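Local coordinates for protein GTP pyrophosphokinase YjbM (Bacillus subtilis, PDB 5DEC) that makes the alarmones pppGpp and ppGpp by transferring pyrophosphate from ATP to GTP or GDP, working as an allosterically regulated homotetramer, at residues Asp43-Lys55 with Asp79-Asp92. Sequence-based numbering, arbitrary orientation.
Sequences DHSPIEFVTGRVK and DIAGLRIMCQFVDD
His44 and Asp92 join the two segments at one end. His44 NE2 donates to Asp92 OD2 at 2.9 Å, nearly straight at 173°, on the syn side of the carboxylate and in the ring plane. Phe89 N reaches the same oxygen from the other face of the carboxylate. Asp92 OD1 forms a salt bridge with Arg198. Phe89 turns its edge toward the imidazole face in an offset edge-to-face pair, centroids 5.3 Å apart. With an alanine in place of Asp92, His44 NE2, Phe89 N and Arg198 would probably lose their shared carboxylate, and the imidazole would be freer to turn.

Beyond this end, strands 49-54 and 81-87 pair antiparallel. Glu48 and Phe49 both face Met86, a classic beta bulge. Met86 O takes a bond from Glu48 N at 2.8 Å and a weak one from Phe49 N.

The tight side is the face carrying Val50, Leu83 and Ile85. Ile47 CG1 lies 3.7 Å from Ile85 CG2 there, and Val50 CG1 meets Leu83 CD2. The other face, with Phe49, Thr51, Arg53 and Arg84, is more open. Its main packing is Met86. Met86 CB lies over one face of the Phe49 ring; bends at chi2 (59°) and chi3 (69°) carry Met86 CE back to Phe49 CE2, 3.4 Å away. Arg53 is exposed and poorly ordered. Arg53, Lys55, Asp79 and Arg84 belong to the ATP site, and Asp79 also binds magnesium. Lys55 NZ forms a salt bridge with Asp79 OD2 at 2.7 Å, coming from above the carboxylate plane; Lys63 pairs with Asp79 OD1.

Glu48 and Phe49 belong to the allosteric pppGpp site. Strand 49-54 is outermost in the chain's mixed sheet, and strand 81-87 continues it to strand 139-151. Ile47 packs between helices 11-38 and 90-102, while Arg198 comes from helix 174-202.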
# COMPACT_ATOMS: atom_id res chain seq x y z
N ASP B 43 3.40 24.44 -2.13
CA ASP B 43 4.70 24.96 -2.56
C ASP B 43 5.63 23.81 -2.94
O ASP B 43 5.17 22.74 -3.37
CB ASP B 43 5.33 25.79 -1.44
CG ASP B 43 5.56 24.98 -0.18
OD1 ASP B 43 4.61 24.31 0.28
OD2 ASP B 43 6.69 25.01 0.35
N HIS B 44 6.93 24.03 -2.79
CA HIS B 44 7.92 23.01 -3.12
C HIS B 44 8.18 22.11 -1.92
O HIS B 44 8.68 22.57 -0.89
CB HIS B 44 9.23 23.63 -3.59
CG HIS B 44 10.35 22.63 -3.74
ND1 HIS B 44 10.35 21.66 -4.71
CD2 HIS B 44 11.47 22.45 -3.01
CE1 HIS B 44 11.45 20.92 -4.58
NE2 HIS B 44 12.14 21.38 -3.55
N SER B 45 7.89 20.82 -2.06
CA SER B 45 8.23 19.88 -1.00
C SER B 45 9.74 19.61 -0.98
O SER B 45 10.34 19.41 -2.03
CB SER B 45 7.46 18.57 -1.17
OG SER B 45 7.95 17.60 -0.27
N PRO B 46 10.36 19.65 0.20
CA PRO B 46 11.79 19.33 0.32
C PRO B 46 12.07 17.82 0.20
O PRO B 46 13.23 17.40 0.15
CB PRO B 46 12.15 19.85 1.72
CG PRO B 46 10.87 19.80 2.49
CD PRO B 46 9.78 20.10 1.49
N ILE B 47 11.01 17.02 0.13
CA ILE B 47 11.15 15.58 -0.04
C ILE B 47 10.45 15.12 -1.31
O ILE B 47 9.28 15.42 -1.54
CB ILE B 47 10.57 14.81 1.16
CG1 ILE B 47 11.41 15.08 2.42
CG2 ILE B 47 10.48 13.32 0.85
CD1 ILE B 47 10.89 14.36 3.65
N GLU B 48 11.17 14.39 -2.14
CA GLU B 48 10.58 13.89 -3.36
C GLU B 48 9.98 12.49 -3.09
O GLU B 48 8.81 12.25 -3.38
CB GLU B 48 11.64 13.85 -4.47
CG GLU B 48 11.09 13.69 -5.84
CD GLU B 48 10.47 14.98 -6.36
OE1 GLU B 48 10.37 15.97 -5.60
OE2 GLU B 48 10.09 14.99 -7.55
N PHE B 49 10.76 11.57 -2.53
CA PHE B 49 10.17 10.33 -2.04
C PHE B 49 11.02 9.68 -0.95
O PHE B 49 12.13 10.13 -0.64
CB PHE B 49 9.92 9.33 -3.18
CG PHE B 49 11.17 8.81 -3.84
CD1 PHE B 49 11.82 9.53 -4.84
CD2 PHE B 49 11.68 7.55 -3.50
CE1 PHE B 49 12.96 9.02 -5.46
CE2 PHE B 49 12.83 7.04 -4.11
CZ PHE B 49 13.47 7.78 -5.09
N VAL B 50 10.47 8.63 -0.34
CA VAL B 50 11.05 7.99 0.83
C VAL B 50 11.05 6.48 0.66
O VAL B 50 10.03 5.93 0.30
CB VAL B 50 10.26 8.35 2.11
CG1 VAL B 50 10.89 7.71 3.33
CG2 VAL B 50 10.18 9.86 2.29
N THR B 51 12.18 5.83 0.89
CA THR B 51 12.22 4.37 0.89
C THR B 51 12.76 3.88 2.21
O THR B 51 13.44 4.61 2.93
CB THR B 51 13.11 3.80 -0.24
OG1 THR B 51 14.49 4.08 0.06
CG2 THR B 51 12.72 4.39 -1.59
N GLY B 52 12.50 2.61 2.51
CA GLY B 52 13.01 2.00 3.72
C GLY B 52 13.23 0.52 3.54
O GLY B 52 12.58 -0.13 2.72
N ARG B 53 14.16 -0.01 4.31
CA ARG B 53 14.62 -1.38 4.14
C ARG B 53 15.22 -1.91 5.44
O ARG B 53 15.96 -1.19 6.13
CB ARG B 53 15.62 -1.42 2.96
CG ARG B 53 16.85 -2.26 3.16
CD ARG B 53 16.56 -3.73 3.00
NE ARG B 53 16.28 -4.17 1.65
CZ ARG B 53 17.23 -4.52 0.79
NH1 ARG B 53 18.50 -4.47 1.14
NH2 ARG B 53 16.89 -4.93 -0.43
N VAL B 54 14.91 -3.16 5.78
CA VAL B 54 15.65 -3.87 6.82
C VAL B 54 16.68 -4.78 6.16
O VAL B 54 16.37 -5.50 5.22
CB VAL B 54 14.71 -4.69 7.75
CG1 VAL B 54 15.52 -5.60 8.67
CG2 VAL B 54 13.84 -3.77 8.54
N LYS B 55 17.91 -4.75 6.68
CA LYS B 55 19.01 -5.50 6.10
C LYS B 55 18.76 -7.01 6.10
O LYS B 55 18.36 -7.57 7.12
CB LYS B 55 20.29 -5.21 6.89
CG LYS B 55 21.54 -5.13 6.05
CD LYS B 55 22.58 -4.23 6.69
CE LYS B 55 23.44 -3.55 5.64
NZ LYS B 55 24.68 -2.96 6.24
N ASP B 79 22.59 0.24 11.17
CA ASP B 79 21.85 0.27 9.91
C ASP B 79 21.14 -1.04 9.58
O ASP B 79 20.87 -1.32 8.42
CB ASP B 79 22.79 0.63 8.77
CG ASP B 79 23.88 -0.40 8.57
OD1 ASP B 79 24.26 -1.06 9.56
OD2 ASP B 79 24.34 -0.56 7.42
N ILE B 80 20.80 -1.81 10.60
CA ILE B 80 19.94 -2.95 10.40
C ILE B 80 18.63 -2.45 9.82
O ILE B 80 18.11 -3.01 8.84
CB ILE B 80 19.73 -3.72 11.71
CG1 ILE B 80 21.06 -4.33 12.16
CG2 ILE B 80 18.68 -4.81 11.53
CD1 ILE B 80 21.04 -4.86 13.57
N ALA B 81 18.13 -1.36 10.40
CA ALA B 81 16.98 -0.65 9.83
C ALA B 81 17.47 0.61 9.14
O ALA B 81 18.30 1.35 9.69
CB ALA B 81 15.99 -0.31 10.92
N GLY B 82 16.98 0.86 7.93
CA GLY B 82 17.43 2.05 7.21
C GLY B 82 16.33 2.72 6.40
O GLY B 82 15.47 2.06 5.83
N LEU B 83 16.36 4.05 6.35
CA LEU B 83 15.48 4.77 5.44
C LEU B 83 16.30 5.65 4.53
O LEU B 83 17.44 6.02 4.86
CB LEU B 83 14.43 5.61 6.17
CG LEU B 83 13.23 4.77 6.61
CD1 LEU B 83 13.48 4.21 8.00
CD2 LEU B 83 11.94 5.54 6.53
N ARG B 84 15.75 5.98 3.38
CA ARG B 84 16.42 6.93 2.51
C ARG B 84 15.43 7.98 2.11
O ARG B 84 14.31 7.66 1.67
CB ARG B 84 17.02 6.25 1.28
CG ARG B 84 18.03 5.21 1.72
CD ARG B 84 19.01 4.79 0.65
NE ARG B 84 20.00 3.92 1.26
CZ ARG B 84 20.65 2.95 0.62
NH1 ARG B 84 20.44 2.76 -0.68
NH2 ARG B 84 21.53 2.20 1.27
N ILE B 85 15.84 9.23 2.26
CA ILE B 85 15.00 10.35 1.90
C ILE B 85 15.65 11.01 0.69
O ILE B 85 16.81 11.42 0.76
CB ILE B 85 14.88 11.37 3.06
CG1 ILE B 85 14.28 10.70 4.32
CG2 ILE B 85 14.03 12.54 2.63
CD1 ILE B 85 14.25 11.64 5.57
N MET B 86 14.92 11.09 -0.42
CA MET B 86 15.45 11.67 -1.66
C MET B 86 14.88 13.07 -1.86
O MET B 86 13.67 13.27 -1.76
CB MET B 86 15.10 10.80 -2.87
CG MET B 86 16.24 9.88 -3.30
SD MET B 86 16.77 8.75 -1.99
CE MET B 86 15.36 7.68 -1.86
N CYS B 87 15.76 14.03 -2.15
CA CYS B 87 15.37 15.42 -2.34
C CYS B 87 15.72 15.91 -3.74
O CYS B 87 16.69 15.45 -4.32
CB CYS B 87 16.06 16.31 -1.30
SG CYS B 87 15.95 15.70 0.40
N GLN B 88 14.96 16.86 -4.25
CA GLN B 88 15.22 17.44 -5.57
C GLN B 88 16.48 18.29 -5.60
O GLN B 88 17.28 18.18 -6.53
CB GLN B 88 14.03 18.29 -5.97
CG GLN B 88 13.88 18.53 -7.44
CD GLN B 88 12.46 18.92 -7.77
OE1 GLN B 88 11.98 19.95 -7.32
NE2 GLN B 88 11.78 18.09 -8.54
N PHE B 89 16.65 19.14 -4.60
CA PHE B 89 17.77 20.09 -4.57
C PHE B 89 18.69 19.87 -3.37
O PHE B 89 18.24 19.44 -2.30
CB PHE B 89 17.25 21.54 -4.54
CG PHE B 89 16.40 21.90 -5.72
CD1 PHE B 89 16.98 22.23 -6.93
CD2 PHE B 89 15.01 21.88 -5.62
CE1 PHE B 89 16.18 22.57 -8.03
CE2 PHE B 89 14.21 22.21 -6.72
CZ PHE B 89 14.80 22.55 -7.93
N VAL B 90 19.97 20.19 -3.55
CA VAL B 90 20.93 20.09 -2.47
C VAL B 90 20.48 20.88 -1.22
O VAL B 90 20.66 20.41 -0.09
CB VAL B 90 22.32 20.59 -2.93
CG1 VAL B 90 23.25 20.79 -1.76
CG2 VAL B 90 22.92 19.60 -3.92
N ASP B 91 19.87 22.05 -1.42
CA ASP B 91 19.44 22.87 -0.28
C ASP B 91 18.26 22.24 0.47
O ASP B 91 18.00 22.56 1.63
CB ASP B 91 19.09 24.29 -0.72
CG ASP B 91 19.41 25.33 0.35
OD1 ASP B 91 18.61 25.46 1.31
OD2 ASP B 91 20.46 25.99 0.24
N ASP B 92 17.54 21.35 -0.20
CA ASP B 92 16.47 20.62 0.46
C ASP B 92 17.01 19.75 1.58
O ASP B 92 16.29 19.46 2.53
CB ASP B 92 15.69 19.76 -0.52
CG ASP B 92 14.83 20.57 -1.45
OD1 ASP B 92 14.43 21.68 -1.03
OD2 ASP B 92 14.55 20.10 -2.57
O HOH W 1 12.39 17.65 -3.14